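Local structure of stage II sporulation E family protein (Thermanaerovibrio acidaminovorans, 3RNR) at residues V14-M19 and E27-A32; D93-L98 and L104-L109; V167-H172 and Q201-L206. The protein is of unknown function but belongs to the PP2C-type phosphatase family and so probably removes phosphate from phosphorylated protein substrates. One frame throughout, in Å; residues are numbered along the deposited sequence. Where two conformers were deposited one is given.

From the N terminus, contact 1 comes first and closes the short connection between strand 10-18 and helix 25-41, laying that helix against one of the two sheets of the PP2C sandwich. Contact 2 follows, closing the hairpin at the edge of the other sheet. Contact 3 spans a longer excursion, residues 173-200, which includes strand 176-181 and helix 186-193, and ties the loop after strand 159-164 to the start of strand 205-210 in that second sheet. The three loops follow one another in series, without nesting or crossing. In space they meet: Val15 of contact 1 packs on Cys94 of contact 2, and Asp17 forms a salt bridge with Arg169 of contact 3.

Contact 1 (V14-M19 and E27-A32); sequences VVVDGM and EAAQRA
Ala29 and Ala32 of helix 25-41 lie against Val16 and Gly18 of strand 10-18, a helix-on-sheet layer of the PP2C sandwich. The strand ends in Asp-Gly, the start of an Asp-Gly-Met-Gly-Gly motif whose aspartate binds metal in related phosphatases. The segment axes run nearly antiparallel, at 155°, and come within 6.7 Å of each other, a close approach made possible by alanine and glycine at the interface. Along the helix, Glu27 forms a salt bridge with Arg24. Ala28 turns its methyl toward the strand without reaching it, and packs on Trp60 of helix 46-63. Ala29 makes the closest contact. Its CB sits 3.6 Å from Gly18 N and also touches Val16, with CB 3.8 Å from Val16 CG1, so one methyl covers both side chain and backbone. The polar partner of Gly18 N is instead a bound glycerol, which also takes a hydrogen bond with Asp17 OD2. The Asp17 side chain points off the other way, where OD1 meets Ser164 and Arg169. Gln30 and Arg31 leave the interface on the outer side of the helix, Arg31 lying on Trp60. One turn after Ala29, Ala32 completes the apolar patch. Val16 holds CG1 anti to its backbone N (chi1 -180°), directing this methyl at both alanines, and CG1 lies 3.9 Å from Ala32 CB.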
loop_
_atom_site.group_PDB
_atom_site.type_symbol
_atom_site.label_atom_id
_atom_site.label_comp_id
_atom_site.label_asym_id
_atom_site.label_seq_id
_atom_site.Cartn_x
_atom_site.Cartn_y
_atom_site.Cartn_z
ATOM N N VAL B 14 2.001 -4.309 -5.164
ATOM C CA VAL B 14 0.897 -4.784 -5.974
ATOM C C VAL B 14 0.454 -3.691 -6.942
ATOM O O VAL B 14 0.513 -2.504 -6.613
ATOM C CB VAL B 14 -0.282 -5.283 -5.083
ATOM C CG1 VAL B 14 -0.621 -4.279 -4.016
ATOM C CG2 VAL B 14 -1.520 -5.599 -5.940
ATOM N N VAL B 15 0.053 -4.099 -8.141
ATOM C CA VAL B 15 -0.639 -3.219 -9.063
ATOM C C VAL B 15 -1.925 -3.902 -9.476
ATOM O O VAL B 15 -1.957 -5.124 -9.661
ATOM C CB VAL B 15 0.209 -2.892 -10.329
ATOM C CG1 VAL B 15 1.421 -2.017 -9.956
ATOM C CG2 VAL B 15 0.666 -4.192 -11.048
ATOM N N VAL B 16 -2.979 -3.111 -9.628
ATOM C CA VAL B 16 -4.285 -3.622 -10.031
ATOM C C VAL B 16 -4.905 -2.664 -11.041
ATOM O O VAL B 16 -4.866 -1.456 -10.839
ATOM C CB VAL B 16 -5.253 -3.694 -8.826
ATOM C CG1 VAL B 16 -6.596 -4.235 -9.278
ATOM C CG2 VAL B 16 -4.688 -4.593 -7.715
ATOM N N ASP B 17 -5.472 -3.185 -12.123
ATOM C CA ASP B 17 -6.246 -2.316 -13.018
ATOM C C ASP B 17 -7.567 -2.901 -13.476
ATOM O O ASP B 17 -7.640 -4.066 -13.860
ATOM C CB ASP B 17 -5.410 -1.866 -14.213
ATOM C CG ASP B 17 -4.869 -0.457 -14.031
ATOM O OD1 ASP B 17 -3.633 -0.289 -13.977
ATOM O OD2 ASP B 17 -5.697 0.462 -13.925
ATOM N N GLY B 18 -8.622 -2.094 -13.439
ATOM C CA GLY B 18 -9.917 -2.578 -13.887
ATOM C C GLY B 18 -9.857 -2.875 -15.371
ATOM O O GLY B 18 -9.023 -2.304 -16.089
HETATM N N MSE B 19 -10.748 -3.740 -15.846
HETATM C CA MSE B 19 -10.741 -4.090 -17.261
HETATM C C MSE B 19 -11.638 -3.039 -17.892
HETATM O O MSE B 19 -12.863 -3.054 -17.717
HETATM C CB MSE B 19 -11.399 -5.464 -17.485
HETATM C CG MSE B 19 -10.720 -6.661 -16.823
HETATM SE SE MSE B 19 -9.387 -7.352 -17.993
HETATM C CE MSE B 19 -10.515 -8.327 -19.255
ATOM N N GLU B 27 -14.511 -0.203 -9.803
ATOM C CA GLU B 27 -15.074 -0.863 -8.635
ATOM C C GLU B 27 -14.547 -2.286 -8.475
ATOM O O GLU B 27 -14.320 -2.733 -7.356
ATOM C CB GLU B 27 -16.608 -0.868 -8.707
ATOM C CG GLU B 27 -17.214 0.519 -8.589
ATOM C CD GLU B 27 -18.729 0.501 -8.746
ATOM O OE1 GLU B 27 -19.415 0.072 -7.802
ATOM O OE2 GLU B 27 -19.227 0.900 -9.817
ATOM N N ALA B 28 -14.371 -3.009 -9.578
ATOM C CA ALA B 28 -13.732 -4.327 -9.512
ATOM C C ALA B 28 -12.301 -4.215 -8.983
ATOM O O ALA B 28 -11.873 -5.005 -8.138
ATOM C CB ALA B 28 -13.707 -4.979 -10.886
ATOM N N ALA B 29 -11.559 -3.253 -9.519
ATOM C CA ALA B 29 -10.175 -3.040 -9.115
ATOM C C ALA B 29 -10.098 -2.702 -7.628
ATOM O O ALA B 29 -9.196 -3.169 -6.938
ATOM C CB ALA B 29 -9.531 -1.946 -9.944
ATOM N N GLN B 30 -11.056 -1.919 -7.124
ATOM C CA GLN B 30 -11.057 -1.595 -5.695
ATOM C C GLN B 30 -11.172 -2.834 -4.823
ATOM O O GLN B 30 -10.492 -2.941 -3.809
ATOM C CB GLN B 30 -12.179 -0.609 -5.354
ATOM C CG GLN B 30 -11.916 0.780 -5.890
ATOM C CD GLN B 30 -13.158 1.628 -5.947
ATOM O OE1 GLN B 30 -14.240 1.201 -5.534
ATOM N NE2 GLN B 30 -13.018 2.834 -6.473
ATOM N N ARG B 31 -12.047 -3.765 -5.200
ATOM C CA ARG B 31 -12.208 -4.977 -4.403
ATOM C C ARG B 31 -10.955 -5.813 -4.464
ATOM O O ARG B 31 -10.544 -6.398 -3.468
ATOM C CB ARG B 31 -13.382 -5.828 -4.894
ATOM C CG ARG B 31 -14.686 -5.465 -4.231
ATOM C CD ARG B 31 -15.431 -4.430 -5.023
ATOM N NE ARG B 31 -16.640 -4.037 -4.322
ATOM C CZ ARG B 31 -17.112 -2.798 -4.305
ATOM N NH1 ARG B 31 -16.483 -1.840 -4.976
ATOM N NH2 ARG B 31 -18.217 -2.524 -3.622
ATOM N N ALA B 32 -10.354 -5.880 -5.641
ATOM C CA ALA B 32 -9.135 -6.665 -5.800
ATOM C C ALA B 32 -7.983 -6.077 -4.983
ATOM O O ALA B 32 -7.256 -6.789 -4.303
ATOM C CB ALA B 32 -8.756 -6.777 -7.294
#

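Contact 2 (D93-L98 and L104-L109); sequences DCRVYL and LSRLSL
Leu107 packs its two methyls over Val96 and Leu98 at the apolar centre of a beta hairpin, strands 95-100 and 103-106, on the edge of the second PP2C sheet. Leu107 CD2 lies 3.9 Å from Leu98 CB, while CD1 faces Val96 CG1, and Trp88 of the first sheet covers Val96 and Leu107. On the other face, Tyr97 sets its CB against Leu104 CD2. Arg106, its partner in an antiparallel non-hydrogen-bonded pair, crosses the ring at a slant, with CB and CD near Tyr97 CE1 and CZ. Leu98 and Ser105 form the adjacent hydrogen-bonded pair, closed by both backbone bonds. Leu107 N still bonds to Val96 O at 2.8 Å, but there the strand veers off, and the reciprocal acceptor is a side chain: Ser108 OG receives Val96 N at 2.9 Å. A chi1 of 55°, placing OG between backbone N and carbonyl carbon, turns the hydroxyl into that position. Farther out two arginines cross at about a right angle, with Arg95 CD 3.3 Å above the centre of the Arg106 guanidinium. Their like charges are probably offset by salt bridges, Arg95 to Asp165 and Arg106 to Asp110. Arg95 NE also donates to Tyr97 OH, 2.9 Å away and in the guanidinium plane. At the polar edge a water lies 2.7 Å from Cys94 O, to which it can donate, and also bonds Arg106 NH2 and Ser108 OG.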
loop_
_atom_site.group_PDB
_atom_site.type_symbol
_atom_site.label_atom_id
_atom_site.label_comp_id
_atom_site.label_asym_id
_atom_site.label_seq_id
_atom_site.Cartn_x
_atom_site.Cartn_y
_atom_site.Cartn_z
ATOM N N ASP B 93 -2.717 -9.290 -17.920
ATOM C CA ASP B 93 -1.596 -8.689 -18.642
ATOM C C ASP B 93 -0.646 -7.836 -17.794
ATOM O O ASP B 93 0.212 -7.157 -18.351
ATOM C CB ASP B 93 -2.088 -7.906 -19.859
ATOM C CG ASP B 93 -2.959 -6.746 -19.467
ATOM O OD1 ASP B 93 -3.416 -6.747 -18.313
ATOM O OD2 ASP B 93 -3.178 -5.835 -20.291
ATOM N N CYS B 94 -0.853 -7.771 -16.482
ATOM C CA CYS B 94 0.148 -7.131 -15.623
ATOM C C CYS B 94 1.399 -7.999 -15.592
ATOM O O CYS B 94 1.319 -9.201 -15.822
ATOM C CB CYS B 94 -0.383 -6.925 -14.216
ATOM S SG CYS B 94 -1.704 -5.723 -14.117
ATOM N N ARG B 95 2.559 -7.404 -15.322
ATOM C CA ARG B 95 3.809 -8.149 -15.469
ATOM C C ARG B 95 4.687 -8.075 -14.230
ATOM O O ARG B 95 4.658 -7.091 -13.493
ATOM C CB ARG B 95 4.585 -7.664 -16.704
ATOM C CG ARG B 95 3.793 -7.816 -18.007
ATOM C CD ARG B 95 4.600 -7.455 -19.248
ATOM N NE ARG B 95 5.091 -6.072 -19.293
ATOM C CZ ARG B 95 4.341 -5.004 -19.551
ATOM N NH1 ARG B 95 3.030 -5.123 -19.731
ATOM N NH2 ARG B 95 4.901 -3.807 -19.603
ATOM N N VAL B 96 5.468 -9.131 -14.014
ATOM C CA VAL B 96 6.419 -9.187 -12.907
ATOM C C VAL B 96 7.852 -9.300 -13.431
ATOM O O VAL B 96 8.146 -10.180 -14.240
ATOM C CB VAL B 96 6.147 -10.393 -11.995
ATOM C CG1 VAL B 96 7.068 -10.337 -10.752
ATOM C CG2 VAL B 96 4.661 -10.434 -11.588
ATOM N N TYR B 97 8.733 -8.418 -12.959
ATOM C CA TYR B 97 10.152 -8.421 -13.324
ATOM C C TYR B 97 11.054 -8.574 -12.103
ATOM O O TYR B 97 10.819 -7.954 -11.068
ATOM C CB TYR B 97 10.527 -7.105 -14.022
ATOM C CG TYR B 97 9.838 -6.940 -15.352
ATOM C CD1 TYR B 97 10.450 -7.365 -16.530
ATOM C CD2 TYR B 97 8.568 -6.393 -15.430
ATOM C CE1 TYR B 97 9.809 -7.234 -17.767
ATOM C CE2 TYR B 97 7.918 -6.259 -16.654
ATOM C CZ TYR B 97 8.541 -6.687 -17.816
ATOM O OH TYR B 97 7.891 -6.548 -19.023
ATOM N N LEU B 98 12.106 -9.377 -12.246
ATOM C CA LEU B 98 13.168 -9.438 -11.259
ATOM C C LEU B 98 14.156 -8.298 -11.499
ATOM O O LEU B 98 14.597 -8.093 -12.632
ATOM C CB LEU B 98 13.913 -10.769 -11.399
ATOM C CG LEU B 98 15.102 -10.971 -10.461
ATOM C CD1 LEU B 98 14.603 -11.101 -9.026
ATOM C CD2 LEU B 98 15.901 -12.222 -10.880
ATOM N N LEU B 104 16.282 -5.611 -15.443
ATOM C CA LEU B 104 14.964 -6.178 -15.201
ATOM C C LEU B 104 14.814 -7.428 -16.065
ATOM O O LEU B 104 15.118 -7.409 -17.258
ATOM C CB LEU B 104 13.871 -5.164 -15.559
ATOM C CG LEU B 104 13.740 -3.944 -14.654
ATOM C CD1 LEU B 104 12.756 -2.937 -15.246
ATOM C CD2 LEU B 104 13.314 -4.369 -13.244
ATOM N N SER B 105 14.335 -8.508 -15.464
ATOM C CA SER B 105 14.159 -9.768 -16.171
ATOM C C SER B 105 12.727 -10.231 -15.967
ATOM O O SER B 105 12.264 -10.301 -14.841
ATOM C CB SER B 105 15.124 -10.829 -15.627
ATOM O OG SER B 105 16.461 -10.482 -15.939
ATOM N N ARG B 106 12.041 -10.567 -17.055
ATOM C CA ARG B 106 10.629 -10.931 -16.985
ATOM C C ARG B 106 10.483 -12.276 -16.288
ATOM O O ARG B 106 11.190 -13.237 -16.630
ATOM C CB ARG B 106 10.060 -11.018 -18.404
ATOM C CG ARG B 106 8.629 -11.505 -18.481
ATOM C CD ARG B 106 7.657 -10.369 -18.400
ATOM N NE ARG B 106 6.263 -10.806 -18.488
ATOM C CZ ARG B 106 5.503 -10.709 -19.580
ATOM N NH1 ARG B 106 5.994 -10.192 -20.699
ATOM N NH2 ARG B 106 4.243 -11.121 -19.543
ATOM N N LEU B 107 9.707 -12.295 -15.205
ATOM C CA LEU B 107 9.270 -13.533 -14.541
ATOM C C LEU B 107 7.986 -14.201 -15.020
ATOM O O LEU B 107 7.886 -15.430 -15.070
ATOM C CB LEU B 107 9.262 -13.378 -13.012
ATOM C CG LEU B 107 10.567 -12.828 -12.429
ATOM C CD1 LEU B 107 10.444 -12.673 -10.910
ATOM C CD2 LEU B 107 11.778 -13.687 -12.803
ATOM N N SER B 108 6.969 -13.386 -15.283
ATOM C CA SER B 108 5.625 -13.929 -15.380
ATOM C C SER B 108 5.164 -14.114 -16.817
ATOM O O SER B 108 5.802 -13.626 -17.751
ATOM C CB SER B 108 4.668 -12.938 -14.709
ATOM O OG SER B 108 4.831 -11.648 -15.302
ATOM N N LEU B 109 4.016 -14.764 -16.970
ATOM C CA LEU B 109 3.423 -15.005 -18.276
ATOM C C LEU B 109 2.146 -14.192 -18.355
ATOM O O LEU B 109 1.447 -14.045 -17.355
ATOM C CB LEU B 109 3.074 -16.484 -18.440
ATOM C CG LEU B 109 2.844 -16.940 -19.882
ATOM C CD1 LEU B 109 4.170 -17.005 -20.620
ATOM C CD2 LEU B 109 2.149 -18.286 -19.919
HETATM O O HOH W 1 2.593 -11.332 -16.969
HETATM O O HOH W 2 17.253 -9.228 -13.718
#

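Contact 3 (V167-H172 and Q201-L206); sequences VYRSLH and QDNATL
Arg169 reaches across from the loop after strand 159-164 to the Asp-Asn-Ala-Thr segment that leads into strand 205-210, a sequence at the metal site of PP2C phosphatases, and its guanidinium carries nearly all of the contact. The tight part lies at NH1, which is shared between two acceptors. Toward Asn203 O the bond is fairly straight, 3.0 Å from NH1 with an N-H...O angle of 156°, and the carbonyl oxygen sits at the edge of the guanidinium, close to its plane. Toward Thr205 OG1 the bond from NH1 is shorter, 2.8 Å, but more bent, at 135°, with the hydroxyl tilted somewhat out of the plane. A kink at chi3 swings the arginine tip round to them. The hydroxyl has a second partner in Asp174, and so links the arginine to a carboxylate farther along the same loop.

The looser side is that of NH2. It adds only a weak bond to the same Asn203 O, at 3.3 Å, and passes the Asn203 side chain with OD1 3.7 Å away. The amide there stands almost perpendicular to the guanidinium, 88° between planes. The turn that carries Asn203, type I from Gln201 to Ala204, is solvent-facing and is closed by the bond from Ala204 N to Gln201 O.

With NH1 fixed by Asn203 and Thr205, and NE in a salt bridge to Asp17 OD1, the guanidinium has little freedom to rotate. This is consistent with a second-shell role in which Arg169 orients Asp17, the counterpart of a metal-binding aspartate in related phosphatases.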
loop_
_atom_site.group_PDB
_atom_site.type_symbol
_atom_site.label_atom_id
_atom_site.label_comp_id
_atom_site.label_asym_id
_atom_site.label_seq_id
_atom_site.Cartn_x
_atom_site.Cartn_y
_atom_site.Cartn_z
ATOM N N VAL B 167 -3.758 -0.991 -22.433
ATOM C CA VAL B 167 -4.375 0.128 -23.135
ATOM C C VAL B 167 -5.785 0.407 -22.603
ATOM O O VAL B 167 -6.289 1.531 -22.704
ATOM C CB VAL B 167 -4.430 -0.136 -24.660
ATOM C CG1 VAL B 167 -5.303 -1.350 -24.958
ATOM C CG2 VAL B 167 -4.938 1.088 -25.401
ATOM N N TYR B 168 -6.399 -0.625 -22.026
ATOM C CA TYR B 168 -7.785 -0.589 -21.553
ATOM C C TYR B 168 -7.986 0.237 -20.272
ATOM O O TYR B 168 -9.112 0.407 -19.809
ATOM C CB TYR B 168 -8.291 -2.023 -21.319
ATOM C CG TYR B 168 -7.430 -2.831 -20.359
ATOM C CD1 TYR B 168 -7.506 -2.625 -18.983
ATOM C CD2 TYR B 168 -6.531 -3.787 -20.830
ATOM C CE1 TYR B 168 -6.704 -3.353 -18.098
ATOM C CE2 TYR B 168 -5.725 -4.520 -19.951
ATOM C CZ TYR B 168 -5.826 -4.298 -18.592
ATOM O OH TYR B 168 -5.038 -5.013 -17.725
ATOM N N ARG B 169 -6.895 0.723 -19.689
ATOM C CA ARG B 169 -6.942 1.343 -18.363
ATOM C C ARG B 169 -7.753 2.637 -18.276
ATOM O O ARG B 169 -7.737 3.463 -19.193
ATOM C CB ARG B 169 -5.521 1.563 -17.834
ATOM C CG ARG B 169 -4.786 0.262 -17.560
ATOM C CD ARG B 169 -3.276 0.420 -17.692
ATOM N NE ARG B 169 -2.691 1.249 -16.647
ATOM C CZ ARG B 169 -1.834 2.236 -16.880
ATOM N NH1 ARG B 169 -1.349 2.945 -15.870
ATOM N NH2 ARG B 169 -1.466 2.516 -18.125
ATOM N N SER B 170 -8.476 2.795 -17.167
ATOM C CA SER B 170 -9.153 4.054 -16.853
ATOM C C SER B 170 -8.091 5.126 -16.585
ATOM O O SER B 170 -7.016 4.827 -16.067
ATOM C CB SER B 170 -10.063 3.890 -15.623
ATOM O OG SER B 170 -9.325 3.468 -14.470
ATOM N N LEU B 171 -8.395 6.375 -16.925
ATOM C CA LEU B 171 -7.428 7.460 -16.776
ATOM C C LEU B 171 -7.388 8.013 -15.349
ATOM O O LEU B 171 -8.402 8.465 -14.816
ATOM C CB LEU B 171 -7.718 8.581 -17.781
ATOM C CG LEU B 171 -7.835 8.122 -19.239
ATOM C CD1 LEU B 171 -7.967 9.313 -20.179
ATOM C CD2 LEU B 171 -6.649 7.251 -19.633
ATOM N N HIS B 172 -6.210 7.971 -14.737
ATOM C CA HIS B 172 -6.023 8.501 -13.391
ATOM C C HIS B 172 -4.625 9.088 -13.231
ATOM O O HIS B 172 -3.693 8.699 -13.942
ATOM C CB HIS B 172 -6.230 7.399 -12.343
ATOM C CG HIS B 172 -7.657 6.973 -12.183
ATOM N ND1 HIS B 172 -8.578 7.711 -11.477
ATOM C CD2 HIS B 172 -8.316 5.876 -12.634
ATOM C CE1 HIS B 172 -9.749 7.094 -11.501
ATOM N NE2 HIS B 172 -9.614 5.979 -12.196
ATOM N N GLN B 201 5.180 0.928 -20.868
ATOM C CA GLN B 201 4.797 2.179 -21.514
ATOM C C GLN B 201 5.116 3.341 -20.588
ATOM O O GLN B 201 5.211 3.159 -19.379
ATOM C CB GLN B 201 3.302 2.178 -21.855
ATOM C CG GLN B 201 2.812 0.929 -22.585
ATOM C CD GLN B 201 3.548 0.680 -23.886
ATOM O OE1 GLN B 201 3.517 1.505 -24.796
ATOM N NE2 GLN B 201 4.217 -0.466 -23.980
ATOM N N ASP B 202 5.271 4.531 -21.161
ATOM C CA ASP B 202 5.504 5.758 -20.396
ATOM C C ASP B 202 4.431 6.028 -19.342
ATOM O O ASP B 202 4.696 6.656 -18.319
ATOM C CB ASP B 202 5.578 6.963 -21.346
ATOM C CG ASP B 202 6.903 7.058 -22.069
ATOM O OD1 ASP B 202 7.850 6.352 -21.661
ATOM O OD2 ASP B 202 7.001 7.851 -23.033
ATOM N N ASN B 203 3.211 5.569 -19.596
ATOM C CA ASN B 203 2.112 5.789 -18.652
ATOM C C ASN B 203 1.887 4.641 -17.651
ATOM O O ASN B 203 0.862 4.599 -16.955
ATOM C CB ASN B 203 0.818 6.211 -19.361
ATOM C CG ASN B 203 0.277 5.136 -20.278
ATOM O OD1 ASN B 203 0.891 4.080 -20.450
ATOM N ND2 ASN B 203 -0.891 5.393 -20.866
ATOM N N ALA B 204 2.805 3.674 -17.640
ATOM C CA ALA B 204 2.649 2.486 -16.800
ATOM C C ALA B 204 2.471 2.797 -15.321
ATOM O O ALA B 204 3.036 3.758 -14.812
ATOM C CB ALA B 204 3.843 1.540 -16.982
ATOM N N THR B 205 1.696 1.965 -14.633
ATOM C CA THR B 205 1.613 2.029 -13.180
ATOM C C THR B 205 2.626 1.040 -12.627
ATOM O O THR B 205 2.698 -0.097 -13.100
ATOM C CB THR B 205 0.177 1.701 -12.681
ATOM O OG1 THR B 205 -0.723 2.725 -13.126
ATOM C CG2 THR B 205 0.124 1.654 -11.170
ATOM N N LEU B 206 3.415 1.476 -11.641
ATOM C CA LEU B 206 4.569 0.713 -11.174
ATOM C C LEU B 206 4.573 0.606 -9.668
ATOM O O LEU B 206 4.198 1.556 -8.971
ATOM C CB LEU B 206 5.878 1.403 -11.594
ATOM C CG LEU B 206 6.179 1.639 -13.070
ATOM C CD1 LEU B 206 7.524 2.344 -13.215
ATOM C CD2 LEU B 206 6.169 0.317 -13.849
#